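Long-range contacts in alpha-rhamnosidase (Dictyoglomus thermophilum, PDB 6I60), which probably hydrolyses terminal non-reducing alpha-L-rhamnose residues from alpha-L-rhamnosides, as its family of glycoside hydrolases does: residues F33-E38 with W115-W120; N50-W55 with E97-Y102; Y405-T410 with C497-E502. One frame throughout, in Å; residues are numbered along the deposited sequence.

Contact 1 (F33-E38 with W115-W120)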
loop_
_atom_site.group_PDB
_atom_site.type_symbol
_atom_site.label_atom_id
_atom_site.label_comp_id
_atom_site.label_asym_id
_atom_site.label_seq_id
_atom_site.Cartn_x
_atom_site.Cartn_y
_atom_site.Cartn_z
ATOM N N PHE A 33 -16.197 -11.740 15.891
ATOM C CA PHE A 33 -15.531 -10.548 16.391
ATOM C C PHE A 33 -14.783 -9.865 15.255
ATOM O O PHE A 33 -14.619 -10.418 14.164
ATOM C CB PHE A 33 -14.569 -10.885 17.543
ATOM C CG PHE A 33 -13.425 -11.773 17.142
ATOM C CD1 PHE A 33 -13.588 -13.147 17.073
ATOM C CD2 PHE A 33 -12.184 -11.235 16.837
ATOM C CE1 PHE A 33 -12.536 -13.966 16.705
ATOM C CE2 PHE A 33 -11.129 -12.049 16.469
ATOM C CZ PHE A 33 -11.305 -13.416 16.402
ATOM N N ASP A 34 -14.324 -8.644 15.536
ATOM C CA ASP A 34 -13.601 -7.819 14.568
ATOM C C ASP A 34 -14.408 -7.658 13.282
ATOM O O ASP A 34 -13.936 -7.935 12.175
ATOM C CB ASP A 34 -12.212 -8.394 14.282
ATOM C CG ASP A 34 -11.293 -7.391 13.607
ATOM O OD1 ASP A 34 -11.702 -6.220 13.442
ATOM O OD2 ASP A 34 -10.165 -7.775 13.232
ATOM N N LEU A 35 -15.646 -7.204 13.439
ATOM C CA LEU A 35 -16.548 -7.036 12.309
ATOM C C LEU A 35 -16.164 -5.781 11.534
ATOM O O LEU A 35 -16.103 -4.684 12.102
ATOM C CB LEU A 35 -17.995 -6.962 12.792
ATOM C CG LEU A 35 -18.682 -8.313 13.002
ATOM C CD1 LEU A 35 -18.328 -8.891 14.363
ATOM C CD2 LEU A 35 -20.184 -8.162 12.859
ATOM N N LYS A 36 -15.905 -5.942 10.240
ATOM C CA LYS A 36 -15.442 -4.854 9.392
ATOM C C LYS A 36 -16.419 -4.646 8.244
ATOM O O LYS A 36 -16.842 -5.608 7.596
ATOM C CB LYS A 36 -14.040 -5.144 8.845
ATOM C CG LYS A 36 -13.027 -5.541 9.906
ATOM C CD LYS A 36 -11.692 -4.844 9.694
ATOM C CE LYS A 36 -10.540 -5.695 10.210
ATOM N NZ LYS A 36 -9.992 -6.591 9.151
ATOM N N CYS A 37 -16.780 -3.389 8.008
ATOM C CA CYS A 37 -17.499 -2.981 6.811
ATOM C C CYS A 37 -16.543 -2.184 5.937
ATOM O O CYS A 37 -15.906 -1.239 6.414
ATOM C CB CYS A 37 -18.731 -2.145 7.157
ATOM S SG CYS A 37 -19.574 -1.458 5.717
ATOM N N GLU A 38 -16.436 -2.574 4.667
ATOM C CA GLU A 38 -15.422 -2.032 3.763
ATOM C C GLU A 38 -14.015 -2.239 4.319
ATOM O O GLU A 38 -13.126 -1.408 4.117
ATOM C CB GLU A 38 -15.670 -0.550 3.462
ATOM C CG GLU A 38 -16.794 -0.296 2.471
ATOM C CD GLU A 38 -16.547 -0.961 1.131
ATOM O OE1 GLU A 38 -15.912 -0.327 0.259
ATOM O OE2 GLU A 38 -16.984 -2.118 0.952
ATOM N N TRP A 115 -25.425 -3.418 12.308
ATOM C CA TRP A 115 -25.413 -4.797 11.842
ATOM C C TRP A 115 -24.721 -5.700 12.851
ATOM O O TRP A 115 -23.695 -5.332 13.428
ATOM C CB TRP A 115 -24.741 -4.919 10.466
ATOM C CG TRP A 115 -23.253 -4.700 10.451
ATOM C CD1 TRP A 115 -22.589 -3.540 10.731
ATOM C CD2 TRP A 115 -22.247 -5.665 10.112
ATOM N NE1 TRP A 115 -21.232 -3.727 10.595
ATOM C CE2 TRP A 115 -20.998 -5.022 10.216
ATOM C CE3 TRP A 115 -22.282 -7.013 9.735
ATOM C CZ2 TRP A 115 -19.795 -5.680 9.959
ATOM C CZ3 TRP A 115 -21.088 -7.664 9.479
ATOM C CH2 TRP A 115 -19.862 -6.996 9.592
ATOM N N LYS A 116 -25.306 -6.876 13.062
ATOM C CA LYS A 116 -24.717 -7.966 13.824
ATOM C C LYS A 116 -24.654 -9.204 12.938
ATOM O O LYS A 116 -25.164 -9.213 11.814
ATOM C CB LYS A 116 -25.519 -8.257 15.098
ATOM C CG LYS A 116 -26.406 -7.112 15.556
ATOM C CD LYS A 116 -27.522 -7.603 16.466
ATOM C CE LYS A 116 -28.607 -8.316 15.673
ATOM N NZ LYS A 116 -29.718 -8.784 16.550
ATOM N N VAL A 117 -24.026 -10.263 13.444
ATOM C CA VAL A 117 -23.899 -11.491 12.665
ATOM C C VAL A 117 -23.749 -12.670 13.617
ATOM O O VAL A 117 -23.124 -12.558 14.676
ATOM C CB VAL A 117 -22.723 -11.398 11.660
ATOM C CG1 VAL A 117 -21.390 -11.373 12.380
ATOM C CG2 VAL A 117 -22.772 -12.546 10.663
ATOM N N ARG A 118 -24.350 -13.794 13.239
ATOM C CA ARG A 118 -24.167 -15.078 13.899
ATOM C C ARG A 118 -23.502 -16.049 12.935
ATOM O O ARG A 118 -23.518 -15.858 11.716
ATOM C CB ARG A 118 -25.500 -15.666 14.376
ATOM C CG ARG A 118 -26.260 -14.806 15.365
ATOM C CD ARG A 118 -27.505 -15.521 15.877
ATOM N NE ARG A 118 -28.326 -16.061 14.795
ATOM C CZ ARG A 118 -29.653 -16.135 14.828
ATOM N NH1 ARG A 118 -30.316 -15.705 15.892
ATOM N NH2 ARG A 118 -30.317 -16.645 13.801
ATOM N N TRP A 119 -22.921 -17.107 13.494
ATOM C CA TRP A 119 -22.271 -18.127 12.686
ATOM C C TRP A 119 -22.560 -19.498 13.276
ATOM O O TRP A 119 -22.740 -19.649 14.486
ATOM C CB TRP A 119 -20.756 -17.894 12.588
ATOM C CG TRP A 119 -19.997 -18.256 13.829
ATOM C CD1 TRP A 119 -20.058 -17.629 15.039
ATOM C CD2 TRP A 119 -19.054 -19.326 13.978
ATOM N NE1 TRP A 119 -19.214 -18.244 15.935
ATOM C CE2 TRP A 119 -18.585 -19.287 15.307
ATOM C CE3 TRP A 119 -18.559 -20.312 13.118
ATOM C CZ2 TRP A 119 -17.648 -20.196 15.796
ATOM C CZ3 TRP A 119 -17.630 -21.214 13.605
ATOM C CH2 TRP A 119 -17.184 -21.149 14.932
ATOM N N TRP A 120 -22.617 -20.494 12.400
ATOM C CA TRP A 120 -22.826 -21.880 12.789
ATOM C C TRP A 120 -21.519 -22.638 12.615
ATOM O O TRP A 120 -20.888 -22.562 11.555
ATOM C CB TRP A 120 -23.938 -22.522 11.955
ATOM C CG TRP A 120 -25.324 -22.142 12.393
ATOM C CD1 TRP A 120 -26.193 -22.907 13.115
ATOM C CD2 TRP A 120 -26.000 -20.904 12.134
ATOM N NE1 TRP A 120 -27.366 -22.223 13.324
ATOM C CE2 TRP A 120 -27.274 -20.992 12.731
ATOM C CE3 TRP A 120 -25.653 -19.731 11.456
ATOM C CZ2 TRP A 120 -28.201 -19.952 12.670
ATOM C CZ3 TRP A 120 -26.576 -18.700 11.396
ATOM C CH2 TRP A 120 -27.834 -18.818 12.000
#
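Leu35 lays its CD2 methyl over one face of the Trp115 indole, 3.6 Å from the centroid of the six-membered ring and 18° off its normal, a CH-pi contact. Leu35 CB meets the same six-membered ring at its CZ2, 3.6 Å away. With chi1 at 70°, Trp115 CG lies between its own backbone N and carbonyl carbon, and the indole extends toward strand 35-37. Two residues along the strand, Val117 points the same way, and its CG1 meets Leu35 CD2 at 3.5 Å, so the same methyl touches both ring and valine. The Lys36 carbonyl O approaches the ring obliquely, 3.8 Å from Trp115 CZ2. These strands, 9.2 Å apart at the axes, belong to the two facing sheets of the immunoglobulin-like sandwich, and Phe53 adds an edge-to-face contact with the indole. Cutting Trp115 back to an alanine would probably leave a gap beside Leu35, its CD2 methyl keeping Val117 but losing the ring face. No hydrogen bond joins the segments, so apolar burial and the CH-pi contact carry the join between the two sheets.

Contact 2 (N50-W55 with E97-Y102)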
loop_
_atom_site.group_PDB
_atom_site.type_symbol
_atom_site.label_atom_id
_atom_site.label_comp_id
_atom_site.label_asym_id
_atom_site.label_seq_id
_atom_site.Cartn_x
_atom_site.Cartn_y
_atom_site.Cartn_z
ATOM N N ASN A 50 -23.267 -1.414 -2.359
ATOM C CA ASN A 50 -23.164 -2.782 -1.857
ATOM C C ASN A 50 -21.799 -2.949 -1.199
ATOM O O ASN A 50 -20.869 -3.500 -1.807
ATOM C CB ASN A 50 -23.365 -3.800 -2.977
ATOM C CG ASN A 50 -24.664 -3.592 -3.726
ATOM O OD1 ASN A 50 -24.817 -2.624 -4.471
ATOM N ND2 ASN A 50 -25.610 -4.502 -3.531
ATOM N N PRO A 51 -21.638 -2.484 0.039
ATOM C CA PRO A 51 -20.346 -2.623 0.721
ATOM C C PRO A 51 -20.041 -4.077 1.053
ATOM O O PRO A 51 -20.876 -4.974 0.925
ATOM C CB PRO A 51 -20.518 -1.782 1.990
ATOM C CG PRO A 51 -21.992 -1.739 2.218
ATOM C CD PRO A 51 -22.620 -1.747 0.855
ATOM N N ILE A 52 -18.806 -4.300 1.495
ATOM C CA ILE A 52 -18.309 -5.630 1.829
ATOM C C ILE A 52 -18.287 -5.783 3.345
ATOM O O ILE A 52 -17.775 -4.910 4.059
ATOM C CB ILE A 52 -16.911 -5.865 1.230
ATOM C CG1 ILE A 52 -16.936 -5.672 -0.288
ATOM C CG2 ILE A 52 -16.402 -7.250 1.592
ATOM C CD1 ILE A 52 -17.610 -6.800 -1.043
ATOM N N PHE A 53 -18.841 -6.888 3.836
ATOM C CA PHE A 53 -18.864 -7.205 5.257
ATOM C C PHE A 53 -17.945 -8.388 5.536
ATOM O O PHE A 53 -17.840 -9.310 4.720
ATOM C CB PHE A 53 -20.285 -7.527 5.731
ATOM C CG PHE A 53 -21.216 -6.346 5.713
ATOM C CD1 PHE A 53 -21.293 -5.492 6.802
ATOM C CD2 PHE A 53 -22.012 -6.090 4.610
ATOM C CE1 PHE A 53 -22.147 -4.404 6.790
ATOM C CE2 PHE A 53 -22.868 -5.003 4.590
ATOM C CZ PHE A 53 -22.935 -4.160 5.682
ATOM N N SER A 54 -17.286 -8.359 6.692
ATOM C CA SER A 54 -16.350 -9.411 7.059
ATOM C C SER A 54 -16.321 -9.552 8.573
ATOM O O SER A 54 -16.724 -8.647 9.309
ATOM C CB SER A 54 -14.943 -9.126 6.516
ATOM O OG SER A 54 -14.647 -7.741 6.575
ATOM N N TRP A 55 -15.832 -10.705 9.029
ATOM C CA TRP A 55 -15.748 -10.997 10.454
ATOM C C TRP A 55 -14.775 -12.145 10.670
ATOM O O TRP A 55 -14.502 -12.932 9.760
ATOM C CB TRP A 55 -17.120 -11.349 11.037
ATOM C CG TRP A 55 -17.796 -12.466 10.307
ATOM C CD1 TRP A 55 -17.583 -13.804 10.475
ATOM C CD2 TRP A 55 -18.791 -12.343 9.285
ATOM N NE1 TRP A 55 -18.386 -14.522 9.622
ATOM C CE2 TRP A 55 -19.137 -13.648 8.880
ATOM C CE3 TRP A 55 -19.424 -11.257 8.674
ATOM C CZ2 TRP A 55 -20.087 -13.895 7.894
ATOM C CZ3 TRP A 55 -20.364 -11.504 7.697
ATOM C CH2 TRP A 55 -20.689 -12.813 7.317
ATOM N N GLU A 97 -18.167 -18.897 3.732
ATOM C CA GLU A 97 -17.489 -17.633 3.485
ATOM C C GLU A 97 -17.757 -16.641 4.610
ATOM O O GLU A 97 -18.850 -16.603 5.182
ATOM C CB GLU A 97 -17.939 -17.046 2.147
ATOM C CG GLU A 97 -17.297 -17.702 0.936
ATOM C CD GLU A 97 -15.778 -17.686 0.995
ATOM O OE1 GLU A 97 -15.154 -18.692 0.593
ATOM O OE2 GLU A 97 -15.207 -16.667 1.442
ATOM N N GLN A 98 -16.741 -15.834 4.931
ATOM C CA GLN A 98 -16.865 -14.771 5.925
ATOM C C GLN A 98 -16.601 -13.396 5.320
ATOM O O GLN A 98 -16.349 -12.435 6.053
ATOM C CB GLN A 98 -15.927 -15.020 7.108
ATOM C CG GLN A 98 -14.461 -15.144 6.738
ATOM C CD GLN A 98 -13.682 -15.973 7.741
ATOM O OE1 GLN A 98 -13.103 -17.002 7.395
ATOM N NE2 GLN A 98 -13.667 -15.530 8.993
ATOM N N VAL A 99 -16.647 -13.289 3.994
ATOM C CA VAL A 99 -16.527 -12.021 3.280
ATOM C C VAL A 99 -17.703 -11.954 2.313
ATOM O O VAL A 99 -17.719 -12.662 1.298
ATOM C CB VAL A 99 -15.191 -11.891 2.537
ATOM C CG1 VAL A 99 -15.188 -10.650 1.662
ATOM C CG2 VAL A 99 -14.036 -11.845 3.523
ATOM N N ILE A 100 -18.689 -11.117 2.628
ATOM C CA ILE A 100 -19.954 -11.097 1.906
ATOM C C ILE A 100 -20.162 -9.734 1.262
ATOM O O ILE A 100 -19.706 -8.704 1.768
ATOM C CB ILE A 100 -21.145 -11.442 2.831
ATOM C CG1 ILE A 100 -20.741 -12.498 3.860
ATOM C CG2 ILE A 100 -22.332 -11.928 2.015
ATOM C CD1 ILE A 100 -20.412 -13.848 3.259
ATOM N N LYS A 101 -20.861 -9.740 0.131
ATOM C CA LYS A 101 -21.291 -8.517 -0.528
ATOM C C LYS A 101 -22.708 -8.174 -0.086
ATOM O O LYS A 101 -23.572 -9.051 0.010
ATOM C CB LYS A 101 -21.230 -8.674 -2.049
ATOM C CG LYS A 101 -21.877 -7.539 -2.834
ATOM C CD LYS A 101 -22.359 -8.018 -4.198
ATOM C CE LYS A 101 -22.538 -6.858 -5.167
ATOM N NZ LYS A 101 -22.611 -7.312 -6.586
ATOM N N TYR A 102 -22.934 -6.892 0.193
ATOM C CA TYR A 102 -24.231 -6.440 0.679
ATOM C C TYR A 102 -25.306 -6.636 -0.381
ATOM O O TYR A 102 -25.103 -6.337 -1.562
ATOM C CB TYR A 102 -24.151 -4.968 1.084
ATOM C CG TYR A 102 -25.476 -4.349 1.465
ATOM C CD1 TYR A 102 -26.058 -4.613 2.696
ATOM C CD2 TYR A 102 -26.139 -3.490 0.598
ATOM C CE1 TYR A 102 -27.265 -4.046 3.052
ATOM C CE2 TYR A 102 -27.347 -2.918 0.943
ATOM C CZ TYR A 102 -27.905 -3.199 2.173
ATOM O OH TYR A 102 -29.107 -2.635 2.530
#
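Asn50 ND2 donates to the backbone O of Tyr102 at 2.7 Å, and Gln98 NE2 to the backbone O of Trp55 at 2.8 Å, so a side-chain amide clamps each end of the pairing. The glutamine bond lies in the Trp55 carbonyl plane, whereas Asn50 ND2 stands 34° out of that of Tyr102. Gln98 OE1 turns to Lys868 and Asn891. Between the clamps, Phe53 and Ile100 form an antiparallel hydrogen-bonded pair, with Phe53 N to Ile100 O and Ile100 N to Phe53 O both 2.9 Å, and Tyr102 N reaches Pro51 O. A chi1 of 55° on Trp55 swings its indole back across the neighbouring strand: Gln98 CB sits over one face of the five-membered ring, and Trp55 CH2 touches Ile100 CG1 at 3.5 Å. Phe53 lies beside Tyr102, its CE2 3.7 Å from Tyr102 CD1. On the face of the sheet opposite Phe53 and Ile100, Ile52 CG2 packs on Val99 CG1 at 3.6 Å. Strand 52-56 is the middle of a three-stranded sheet, flanked by 99-101 and 35-37; Trp55 faces strand 112-120 of the opposing sheet, while Ile52 and Lys101 reach Tyr580 of helix 580-584.

Contact 3 (Y405-T410 with C497-E502)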
loop_
_atom_site.group_PDB
_atom_site.type_symbol
_atom_site.label_atom_id
_atom_site.label_comp_id
_atom_site.label_asym_id
_atom_site.label_seq_id
_atom_site.Cartn_x
_atom_site.Cartn_y
_atom_site.Cartn_z
ATOM N N TYR A 405 22.413 16.354 -1.866
ATOM C CA TYR A 405 21.061 16.462 -2.394
ATOM C C TYR A 405 20.928 15.873 -3.793
ATOM O O TYR A 405 19.950 16.171 -4.489
ATOM C CB TYR A 405 20.616 17.926 -2.398
ATOM C CG TYR A 405 20.814 18.635 -1.077
ATOM C CD1 TYR A 405 19.900 18.479 -0.042
ATOM C CD2 TYR A 405 21.907 19.464 -0.869
ATOM C CE1 TYR A 405 20.074 19.128 1.167
ATOM C CE2 TYR A 405 22.090 20.117 0.338
ATOM C CZ TYR A 405 21.169 19.946 1.350
ATOM O OH TYR A 405 21.345 20.591 2.552
ATOM N N SER A 406 21.884 15.042 -4.218
ATOM C CA SER A 406 21.878 14.544 -5.590
ATOM C C SER A 406 20.684 13.635 -5.852
ATOM O O SER A 406 20.047 13.729 -6.908
ATOM C CB SER A 406 23.185 13.808 -5.888
ATOM O OG SER A 406 24.310 14.630 -5.630
ATOM N N THR A 407 20.362 12.748 -4.908
ATOM C CA THR A 407 19.236 11.842 -5.100
ATOM C C THR A 407 17.908 12.584 -5.190
ATOM O O THR A 407 16.950 12.046 -5.758
ATOM C CB THR A 407 19.182 10.809 -3.971
ATOM O OG1 THR A 407 19.199 11.477 -2.703
ATOM C CG2 THR A 407 20.372 9.867 -4.055
ATOM N N ASN A 408 17.827 13.803 -4.646
ATOM C CA ASN A 408 16.613 14.602 -4.775
ATOM C C ASN A 408 16.465 15.198 -6.168
ATOM O O ASN A 408 15.346 15.548 -6.560
ATOM C CB ASN A 408 16.595 15.720 -3.729
ATOM C CG ASN A 408 16.558 15.194 -2.303
ATOM O OD1 ASN A 408 16.625 13.987 -2.070
ATOM N ND2 ASN A 408 16.448 16.103 -1.343
ATOM N N ARG A 409 17.563 15.323 -6.909
ATOM C CA ARG A 409 17.574 15.795 -8.301
ATOM C C ARG A 409 16.991 17.208 -8.324
ATOM O O ARG A 409 17.403 18.045 -7.503
ATOM C CB ARG A 409 16.870 14.770 -9.182
ATOM C CG ARG A 409 17.625 13.454 -9.314
ATOM C CD ARG A 409 17.181 12.676 -10.541
ATOM N NE ARG A 409 15.733 12.715 -10.713
ATOM C CZ ARG A 409 15.038 11.826 -11.416
ATOM N NH1 ARG A 409 13.720 11.944 -11.518
ATOM N NH2 ARG A 409 15.660 10.820 -12.017
ATOM N N THR A 410 16.054 17.520 -9.221
ATOM C CA THR A 410 15.516 18.870 -9.335
ATOM C C THR A 410 14.522 19.218 -8.236
ATOM O O THR A 410 14.141 20.388 -8.119
ATOM C CB THR A 410 14.845 19.056 -10.698
ATOM O OG1 THR A 410 13.487 18.602 -10.627
ATOM C CG2 THR A 410 15.585 18.269 -11.766
ATOM N N CYS A 497 9.760 6.073 -5.685
ATOM C CA CYS A 497 10.663 6.735 -4.761
ATOM C C CYS A 497 9.909 7.872 -4.094
ATOM O O CYS A 497 8.893 8.340 -4.618
ATOM C CB CYS A 497 11.908 7.278 -5.475
ATOM S SG CYS A 497 11.557 8.329 -6.899
ATOM N N PRO A 498 10.363 8.323 -2.927
ATOM C CA PRO A 498 9.639 9.394 -2.237
ATOM C C PRO A 498 10.445 10.669 -2.043
ATOM O O PRO A 498 10.008 11.563 -1.311
ATOM C CB PRO A 498 9.311 8.746 -0.890
ATOM C CG PRO A 498 10.487 7.767 -0.657
ATOM C CD PRO A 498 11.216 7.583 -1.982
ATOM N N GLN A 499 11.611 10.782 -2.682
ATOM C CA GLN A 499 12.540 11.857 -2.359
ATOM C C GLN A 499 12.768 12.859 -3.484
ATOM O O GLN A 499 13.035 14.028 -3.197
ATOM C CB GLN A 499 13.893 11.273 -1.919
ATOM C CG GLN A 499 14.828 10.878 -3.054
ATOM C CD GLN A 499 14.489 9.526 -3.651
ATOM O OE1 GLN A 499 14.437 8.516 -2.948
ATOM N NE2 GLN A 499 14.251 9.502 -4.956
ATOM N N ARG A 500 12.656 12.453 -4.747
ATOM C CA ARG A 500 13.017 13.323 -5.855
ATOM C C ARG A 500 11.767 13.845 -6.567
ATOM O O ARG A 500 10.636 13.702 -6.086
ATOM C CB ARG A 500 13.952 12.586 -6.817
ATOM C CG ARG A 500 13.329 11.400 -7.532
ATOM C CD ARG A 500 14.398 10.555 -8.207
ATOM N NE ARG A 500 13.833 9.479 -9.017
ATOM C CZ ARG A 500 14.502 8.386 -9.372
ATOM N NH1 ARG A 500 15.758 8.223 -8.984
ATOM N NH2 ARG A 500 13.917 7.455 -10.111
ATOM N N ASP A 501 11.981 14.463 -7.728
ATOM C CA ASP A 501 10.907 15.072 -8.502
ATOM C C ASP A 501 10.136 14.028 -9.300
ATOM O O ASP A 501 9.902 14.200 -10.500
ATOM C CB ASP A 501 11.473 16.145 -9.437
ATOM C CG ASP A 501 12.675 15.658 -10.232
ATOM O OD1 ASP A 501 13.119 14.509 -10.021
ATOM O OD2 ASP A 501 13.180 16.431 -11.071
ATOM N N GLU A 502 9.737 12.942 -8.641
ATOM C CA GLU A 502 8.975 11.889 -9.296
ATOM C C GLU A 502 7.836 11.431 -8.395
ATOM O O GLU A 502 6.753 12.025 -8.407
ATOM C CB GLU A 502 9.883 10.712 -9.660
ATOM C CG GLU A 502 9.284 9.755 -10.678
ATOM C CD GLU A 502 10.333 8.918 -11.384
ATOM O OE1 GLU A 502 9.966 8.150 -12.298
ATOM O OE2 GLU A 502 11.525 9.027 -11.025
#
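Asn408 and Arg500 bring their backbones together, CA to CA 4.0 Å, where two irregular loops meet. Residues 406-408 have helical backbone angles and close a turn in which Arg409 N bonds Ser406 O at 3.0 Å; Arg409 then takes a positive phi of 60°, which redirects the chain. In the facing loop Asp501 is the centre of an inverse gamma turn, with a weak bond from Glu502 N to Arg500 O. The carbonyl oxygens of Thr407 and Asn408 both lie against Arg500 CB, Thr407 O at 3.2 Å. Arg409 leans across from here, its chain bent at chi3, and grips Asp501 side-on: NE at 3.2 Å and NH1 at 3.0 Å both meet the single oxygen OD1, which lies in the guanidinium plane, though the carboxylate itself is turned 72° from that plane. Arg409, Arg500, Asp501 and Glu502 make a salt-bridge network that ties a loop of the concanavalin-like domain to one of the six-hairpin glycosidase domain. One face of the Arg409 guanidinium lies flat on that of Arg500, planes 13° apart and centres 4.0 Å, with Arg500 CD over the middle of the Arg409 group. Arg500, extended from CG to NE, holds Glu502 OE2 with NE at 3.1 Å and NH2 at 3.0 Å, while its NH1 pairs with Glu805. Glu502 OE1 takes a hydrogen bond from Trp506 NE1.

Contacts 1 and 2 are parts of one immunoglobulin-like domain, their centres 9 Å apart, with contact 2 nested along the chain inside the loop that contact 1 closes. Strand 35-37 pairs with strand 52-56, and Glu38 N lies 2.8 Å from Ile52 O, a probable hydrogen bond. Contact 3 stands on the other side of the chain's centre, 45 Å from contact 1 and 42 Å from contact 2 between centres, with about 25 and 30 Å between nearest atoms. Of the three, contact 3 alone has one of its own segments in the six-hairpin glycosidase domain, which in this family carries the active site. Separate triethylene glycol molecules, probably from the crystallisation liquor, lie about 3 Å from the side chains of Lys101 and Arg500.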